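Local coordinates for protein TqaA (Penicillium aethiopicum, PDB 5DLK) that probably serves, through this terminal condensation-like domain of a fungal nonribosomal peptide synthetase, to macrocyclize a peptide delivered on a phosphopantetheine arm, at residues A[137-140]-A[141-145]; A[124-127]-A[128-132]; A[356-359]-A[360-363]. All blocks are in the same frame, centred on the assembly; numbering follows the deposited sequence. Where two conformers were deposited one is given.

Contact 1: residues A[137-140]-A[141-145]; sequences KALW and DGKDW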
loop_
_atom_site.group_PDB
_atom_site.type_symbol
_atom_site.label_atom_id
_atom_site.label_comp_id
_atom_site.label_asym_id
_atom_site.label_seq_id
_atom_site.Cartn_x
_atom_site.Cartn_y
_atom_site.Cartn_z
ATOM N N LYS A 137 8.432 21.152 -6.400
ATOM C CA LYS A 137 9.505 20.461 -5.688
ATOM C C LYS A 137 9.996 21.297 -4.517
ATOM O O LYS A 137 10.251 20.771 -3.449
ATOM C CB LYS A 137 10.664 20.125 -6.637
ATOM C CG LYS A 137 11.727 19.195 -6.052
ATOM C CD LYS A 137 11.103 17.869 -5.561
ATOM C CE LYS A 137 12.071 16.687 -5.724
ATOM N NZ LYS A 137 13.383 16.920 -5.054
ATOM N N ALA A 138 10.103 22.617 -4.691
ATOM C CA ALA A 138 10.530 23.466 -3.582
ATOM C C ALA A 138 9.546 23.444 -2.406
ATOM O O ALA A 138 9.966 23.482 -1.254
ATOM C CB ALA A 138 10.736 24.931 -4.062
ATOM N N LEU A 139 8.245 23.428 -2.693
ATOM C CA LEU A 139 7.244 23.415 -1.636
ATOM C C LEU A 139 7.253 22.042 -0.942
ATOM O O LEU A 139 7.115 21.949 0.279
ATOM C CB LEU A 139 5.846 23.718 -2.198
ATOM C CG LEU A 139 5.649 25.163 -2.684
ATOM C CD1 LEU A 139 4.301 25.232 -3.377
ATOM C CD2 LEU A 139 5.719 26.109 -1.497
ATOM N N TRP A 140 7.434 20.998 -1.741
ATOM C CA TRP A 140 7.516 19.614 -1.227
ATOM C C TRP A 140 8.666 19.449 -0.231
ATOM O O TRP A 140 8.452 19.098 0.930
ATOM C CB TRP A 140 7.689 18.653 -2.396
ATOM C CG TRP A 140 7.827 17.183 -2.029
ATOM C CD1 TRP A 140 8.968 16.429 -2.088
ATOM C CD2 TRP A 140 6.781 16.298 -1.585
ATOM N NE1 TRP A 140 8.693 15.125 -1.716
ATOM C CE2 TRP A 140 7.366 15.022 -1.393
ATOM C CE3 TRP A 140 5.412 16.456 -1.345
ATOM C CZ2 TRP A 140 6.622 13.909 -0.966
ATOM C CZ3 TRP A 140 4.673 15.351 -0.910
ATOM C CH2 TRP A 140 5.284 14.094 -0.732
ATOM N N ASP A 141 9.885 19.723 -0.684
ATOM C CA ASP A 141 11.074 19.623 0.162
ATOM C C ASP A 141 11.178 20.670 1.255
ATOM O O ASP A 141 11.818 20.444 2.276
ATOM C CB ASP A 141 12.337 19.692 -0.697
ATOM C CG ASP A 141 12.550 18.433 -1.512
ATOM O OD1 ASP A 141 12.099 17.351 -1.070
ATOM O OD2 ASP A 141 13.171 18.519 -2.587
ATOM N N GLY A 142 10.570 21.833 1.039
ATOM C CA GLY A 142 10.744 22.924 1.969
ATOM C C GLY A 142 9.737 22.911 3.096
ATOM O O GLY A 142 10.001 23.455 4.165
ATOM N N LYS A 143 8.576 22.302 2.877
ATOM C CA LYS A 143 7.602 22.288 3.952
ATOM C C LYS A 143 6.583 21.150 3.901
ATOM O O LYS A 143 6.178 20.657 4.954
ATOM C CB LYS A 143 6.863 23.641 4.010
ATOM C CG LYS A 143 5.990 23.965 2.815
ATOM C CD LYS A 143 5.390 25.396 2.933
ATOM C CE LYS A 143 4.446 25.546 4.119
ATOM N NZ LYS A 143 3.180 24.778 3.934
ATOM N N ASP A 144 6.180 20.709 2.714
ATOM C CA ASP A 144 5.072 19.755 2.639
ATOM C C ASP A 144 5.400 18.415 3.353
ATOM O O ASP A 144 4.623 17.980 4.205
ATOM C CB ASP A 144 4.658 19.488 1.185
ATOM C CG ASP A 144 4.069 20.731 0.498
ATOM O OD1 ASP A 144 3.785 21.728 1.197
ATOM O OD2 ASP A 144 3.880 20.698 -0.736
ATOM N N TRP A 145 6.517 17.762 3.038
ATOM C CA TRP A 145 6.772 16.495 3.756
ATOM C C TRP A 145 7.557 16.684 5.082
ATOM O O TRP A 145 7.284 15.961 6.040
ATOM C CB TRP A 145 7.439 15.430 2.829
ATOM C CG TRP A 145 8.879 15.646 2.440
ATOM C CD1 TRP A 145 9.345 16.125 1.244
ATOM C CD2 TRP A 145 10.036 15.351 3.231
ATOM N NE1 TRP A 145 10.722 16.171 1.255
ATOM C CE2 TRP A 145 11.171 15.709 2.465
ATOM C CE3 TRP A 145 10.224 14.826 4.517
ATOM C CZ2 TRP A 145 12.472 15.554 2.939
ATOM C CZ3 TRP A 145 11.517 14.693 4.995
ATOM C CH2 TRP A 145 12.625 15.050 4.206
HETATM O O HOH W 1 12.773 15.046 -2.211
#
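The C-terminal turns of helix 132-144, the helix of a beta-alpha-beta unit between strands 122-125 and 158-163, bring the indoles of Trp-140 and Trp-145 together at a pi-type turn. Trp-145 CD1 sits over one face of the Trp-140 ring, 3.2 Å from Trp-140 NE1, and the two five-membered rings are inclined at 56°, neither stacked nor edge-to-face. Trp-145 CB adds a CH-pi contact over the six-membered ring of Trp-140. Trp-145 takes up chi1 72°, with CG between its backbone N and carbonyl carbon, which turns the indole back toward Trp-140 and Asp-141. Its rotation is fixed by Asp-141: Trp-145 NE1 gives a nearly straight bond in its ring plane to the anti lone pair of Asp-141 OD1, at 2.9 Å. The other carboxylate oxygen takes Lys-137 NZ on its syn side, an i to i+4 salt bridge in which Asp-141 OD2 lies 2.9 Å from Lys-137 NZ. A short acid thus serves both a bent lysine chain and a rigid indole.

In the backbone, Leu-139 O accepts from Lys-143 N at 3.0 Å and from Asp-144 N at 2.9 Å. Asp-144 turns its carboxylate to Arg-122 and Gln-175, while Trp-140 packs on Phe-67 and Phe-413 of the sheet that also holds strands 122-125 and 158-163. The shift from i+4 to i+5 bonding is characteristic of a pi-type turn near the end of a helix.

Contact 2: residues A[124-127]-A[128-132]; sequences VQCW and PGEDP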
loop_
_atom_site.group_PDB
_atom_site.type_symbol
_atom_site.label_atom_id
_atom_site.label_comp_id
_atom_site.label_asym_id
_atom_site.label_seq_id
_atom_site.Cartn_x
_atom_site.Cartn_y
_atom_site.Cartn_z
ATOM N N VAL A 124 -0.576 28.528 -7.333
ATOM C CA VAL A 124 0.578 29.375 -7.575
ATOM C C VAL A 124 0.553 29.873 -9.015
ATOM O O VAL A 124 0.413 29.086 -9.944
ATOM C CB VAL A 124 1.909 28.625 -7.332
ATOM C CG1 VAL A 124 3.087 29.527 -7.636
ATOM C CG2 VAL A 124 1.986 28.096 -5.898
ATOM N N GLN A 125 0.677 31.187 -9.200
ATOM C CA GLN A 125 0.915 31.734 -10.531
ATOM C C GLN A 125 2.382 32.115 -10.586
ATOM O O GLN A 125 2.821 32.975 -9.834
ATOM C CB GLN A 125 0.005 32.944 -10.825
ATOM C CG GLN A 125 -1.482 32.602 -10.912
ATOM C CD GLN A 125 -2.174 32.530 -9.544
ATOM O OE1 GLN A 125 -2.106 33.472 -8.749
ATOM N NE2 GLN A 125 -2.845 31.404 -9.269
ATOM N N CYS A 126 3.148 31.435 -11.440
ATOM C CA CYS A 126 4.594 31.583 -11.457
ATOM C C CYS A 126 5.025 32.846 -12.177
ATOM O O CYS A 126 4.265 33.390 -12.979
ATOM C CB CYS A 126 5.256 30.405 -12.145
ATOM S SG CYS A 126 4.970 28.817 -11.349
ATOM N N TRP A 127 6.246 33.279 -11.896
ATOM C CA TRP A 127 6.912 34.297 -12.716
ATOM C C TRP A 127 7.081 33.775 -14.138
ATOM O O TRP A 127 7.232 32.571 -14.342
ATOM C CB TRP A 127 8.280 34.641 -12.161
ATOM C CG TRP A 127 8.318 35.443 -10.914
ATOM C CD1 TRP A 127 7.623 36.588 -10.645
ATOM C CD2 TRP A 127 9.159 35.210 -9.784
ATOM N NE1 TRP A 127 7.963 37.063 -9.406
ATOM C CE2 TRP A 127 8.915 36.239 -8.861
ATOM C CE3 TRP A 127 10.087 34.216 -9.457
ATOM C CZ2 TRP A 127 9.548 36.298 -7.626
ATOM C CZ3 TRP A 127 10.726 34.286 -8.245
ATOM C CH2 TRP A 127 10.457 35.319 -7.342
ATOM N N PRO A 128 7.088 34.676 -15.132
ATOM C CA PRO A 128 7.492 34.236 -16.475
ATOM C C PRO A 128 8.860 33.526 -16.468
ATOM O O PRO A 128 9.812 33.975 -15.814
ATOM C CB PRO A 128 7.545 35.550 -17.286
ATOM C CG PRO A 128 7.388 36.664 -16.292
ATOM C CD PRO A 128 6.691 36.095 -15.096
ATOM N N GLY A 129 8.936 32.397 -17.173
ATOM C CA GLY A 129 10.154 31.604 -17.218
ATOM C C GLY A 129 10.377 30.659 -16.042
ATOM O O GLY A 129 11.293 29.855 -16.058
ATOM N N GLU A 130 9.556 30.763 -15.006
ATOM C CA GLU A 130 9.736 29.937 -13.814
ATOM C C GLU A 130 9.068 28.577 -14.045
ATOM O O GLU A 130 7.929 28.518 -14.489
ATOM C CB GLU A 130 9.162 30.655 -12.584
ATOM C CG GLU A 130 9.134 29.862 -11.278
ATOM C CD GLU A 130 8.641 30.700 -10.092
ATOM O OE1 GLU A 130 7.585 31.368 -10.213
ATOM O OE2 GLU A 130 9.305 30.685 -9.030
ATOM N N ASP A 131 9.772 27.486 -13.763
ATOM C CA ASP A 131 9.220 26.163 -14.056
ATOM C C ASP A 131 8.288 25.675 -12.946
ATOM O O ASP A 131 8.690 25.577 -11.786
ATOM C CB ASP A 131 10.332 25.139 -14.279
ATOM C CG ASP A 131 9.788 23.724 -14.420
ATOM O OD1 ASP A 131 9.279 23.376 -15.504
ATOM O OD2 ASP A 131 9.843 22.966 -13.432
ATOM N N PRO A 132 7.042 25.354 -13.310
ATOM C CA PRO A 132 6.024 24.979 -12.325
ATOM C C PRO A 132 6.422 23.737 -11.520
ATOM O O PRO A 132 6.123 23.681 -10.338
ATOM C CB PRO A 132 4.788 24.688 -13.181
ATOM C CG PRO A 132 5.070 25.289 -14.501
ATOM C CD PRO A 132 6.540 25.258 -14.688
HETATM O O HOH W 2 6.204 30.243 -15.743
#
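Glu-130 reaches back across a type II beta turn, Trp-127 to Glu-130, to take the N-H of Trp-127, the residue that opens the turn. Trp-127 N lies 2.9 Å from Glu-130 OE1, which it meets on the anti side, 27° out of the carboxylate plane. The glutamate arrives there fully stretched, with CG opposite its own backbone N (chi1 174°) and chi2 equally extended, a reach that carries OE1 back across the turn to Trp-127 N. The same two residues are also joined by the turn's own bond, Glu-130 N to Trp-127 O at 3.0 Å. Trp-127 O takes a second donor, a water 2.9 Å away that also donates to Glu-130 O, at 2.7 Å from that atom.

Beside the bonded oxygen, Cys-126 CB packs 3.2 Å from Glu-130 OE1, while Glu-130 OE2 lies 3.6 Å from Trp-127 CE3. Pro-128 suits the second position of the turn because its ring holds phi near -53°, and Gly-129 accepts the positive phi of the third. Next along the chain, Asp-131 is the N-cap of helix 132-144, its OD2 accepting from Glu-134 N. Backbone and carboxylate bonds on Trp-127 therefore act together, so that the glutamate side chain reinforces the turn its own N-H closes.

Contact 3: residues A[356-359]-A[360-363]; sequences QYTR and ALSH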
loop_
_atom_site.group_PDB
_atom_site.type_symbol
_atom_site.label_atom_id
_atom_site.label_comp_id
_atom_site.label_asym_id
_atom_site.label_seq_id
_atom_site.Cartn_x
_atom_site.Cartn_y
_atom_site.Cartn_z
ATOM N N GLN A 356 0.363 -22.157 -0.562
ATOM C CA GLN A 356 0.483 -21.555 0.768
ATOM C C GLN A 356 -0.037 -20.121 0.792
ATOM O O GLN A 356 -0.326 -19.581 1.860
ATOM C CB GLN A 356 1.932 -21.613 1.268
ATOM C CG GLN A 356 2.360 -23.047 1.636
ATOM C CD GLN A 356 1.516 -23.608 2.790
ATOM O OE1 GLN A 356 0.537 -24.328 2.570
ATOM N NE2 GLN A 356 1.904 -23.288 4.020
ATOM N N TYR A 357 -0.161 -19.515 -0.391
ATOM C CA TYR A 357 -0.875 -18.243 -0.549
ATOM C C TYR A 357 -2.375 -18.462 -0.817
ATOM O O TYR A 357 -3.217 -17.823 -0.190
ATOM C CB TYR A 357 -0.237 -17.439 -1.691
ATOM C CG TYR A 357 -1.120 -16.361 -2.276
ATOM C CD1 TYR A 357 -1.547 -15.284 -1.498
ATOM C CD2 TYR A 357 -1.489 -16.398 -3.612
ATOM C CE1 TYR A 357 -2.339 -14.275 -2.037
ATOM C CE2 TYR A 357 -2.286 -15.403 -4.154
ATOM C CZ TYR A 357 -2.709 -14.353 -3.367
ATOM O OH TYR A 357 -3.496 -13.363 -3.919
ATOM N N THR A 358 -2.705 -19.356 -1.746
ATOM C CA THR A 358 -4.103 -19.449 -2.188
ATOM C C THR A 358 -4.994 -20.050 -1.114
ATOM O O THR A 358 -6.196 -19.729 -1.059
ATOM C CB THR A 358 -4.246 -20.247 -3.509
ATOM O OG1 THR A 358 -3.797 -21.589 -3.345
ATOM C CG2 THR A 358 -3.448 -19.577 -4.626
ATOM N N ARG A 359 -4.417 -20.876 -0.240
ATOM C CA ARG A 359 -5.175 -21.419 0.915
ATOM C C ARG A 359 -5.783 -20.302 1.782
ATOM O O ARG A 359 -6.837 -20.470 2.427
ATOM C CB ARG A 359 -4.263 -22.277 1.801
ATOM C CG ARG A 359 -3.925 -23.666 1.290
ATOM C CD ARG A 359 -2.879 -24.324 2.210
ATOM N NE ARG A 359 -3.443 -24.581 3.544
ATOM C CZ ARG A 359 -2.737 -24.833 4.648
ATOM N NH1 ARG A 359 -1.408 -24.871 4.615
ATOM N NH2 ARG A 359 -3.384 -25.060 5.805
ATOM N N ALA A 360 -5.095 -19.167 1.827
ATOM C CA ALA A 360 -5.458 -18.121 2.770
ATOM C C ALA A 360 -6.360 -17.024 2.179
ATOM O O ALA A 360 -6.692 -16.076 2.873
ATOM C CB ALA A 360 -4.191 -17.482 3.352
ATOM N N LEU A 361 -6.735 -17.146 0.910
ATOM C CA LEU A 361 -7.434 -16.055 0.224
ATOM C C LEU A 361 -8.683 -15.565 0.950
ATOM O O LEU A 361 -8.874 -14.357 1.090
ATOM C CB LEU A 361 -7.809 -16.474 -1.192
ATOM C CG LEU A 361 -6.655 -16.398 -2.186
ATOM C CD1 LEU A 361 -7.017 -17.138 -3.470
ATOM C CD2 LEU A 361 -6.288 -14.935 -2.459
ATOM N N SER A 362 -9.520 -16.490 1.426
ATOM C CA SER A 362 -10.749 -16.083 2.107
ATOM C C SER A 362 -10.495 -15.650 3.555
ATOM O O SER A 362 -11.426 -15.234 4.260
ATOM C CB SER A 362 -11.800 -17.209 2.055
ATOM O OG SER A 362 -11.370 -18.380 2.718
ATOM N N HIS A 363 -9.235 -15.691 3.982
ATOM C CA HIS A 363 -8.891 -15.416 5.377
ATOM C C HIS A 363 -7.864 -14.299 5.538
ATOM O O HIS A 363 -7.465 -13.968 6.656
ATOM C CB HIS A 363 -8.357 -16.697 6.028
ATOM C CG HIS A 363 -9.244 -17.887 5.812
ATOM N ND1 HIS A 363 -10.528 -17.955 6.306
ATOM C CD2 HIS A 363 -9.024 -19.059 5.167
ATOM C CE1 HIS A 363 -11.068 -19.115 5.965
ATOM N NE2 HIS A 363 -10.173 -19.806 5.275
HETATM O O HOH W 3 -9.204 -19.395 1.391
#
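The phenol ring of Tyr-357 meets Leu-361 CD2 obliquely, with the methyl 3.7 Å from Tyr-357 CZ and 3.5 Å from Tyr-357 OH, near the C-terminal end of helix 346-358, beside a type I beta turn from Thr-358 to Leu-361. At the edge of the His-363 ring, near its plane, lies Arg-359 O, and Phe-231 stacks on the imidazole; His-363 ND1 is bonded to Thr-228. The guanidinium of Arg-359 is held at its edge, in plane: Arg-359 NH1 donates to a lone pair of Gln-356 OE1 at 2.9 Å. The arginine also touches Phe-231, His-234 and Tyr-235 of helix 227-235.

Leucine suits its place because its two methyls divide the work: Leu-361 CD2 meets the phenol, and Leu-361 CD1 packs 4.2 Å from Thr-358 CB. With chi1 -79°, its CG lies beside the backbone N and against Thr-358 O. Leu-361 N closes the turn on Thr-358 O at 3.3 Å. Ala-360, small enough to fit beside Phe-231, gives its N-H to Tyr-357 O at 3.1 Å. Tyr-357 belongs to the 4'-phosphopantetheine site, which carries no ligand in this model; Asn-311 and Thr-282 of that site are near. A water bridges Arg-359 O and Ser-362 N, donating to Arg-359 O at 2.8 Å and accepting from Ser-362 N.

Overall arrangement
From the N terminus, contact 2 comes first: it turns the chain after strand 122-125 and leads into helix 132-144. Contact 1 follows at the other end of that helix, before the chain continues to strand 158-163, so the two lie at successive points of one beta-alpha-beta unit, their centres about 16 Å apart. Contact 3 comes much later, where helix 346-358 passes into the loop before helix 368-375, on the opposite side of the chain's centre and about 42 Å, centre to centre, from contact 1. The three are in series, none nesting or crossing. Each is local, and only contact 3 includes a phosphopantetheine-site residue.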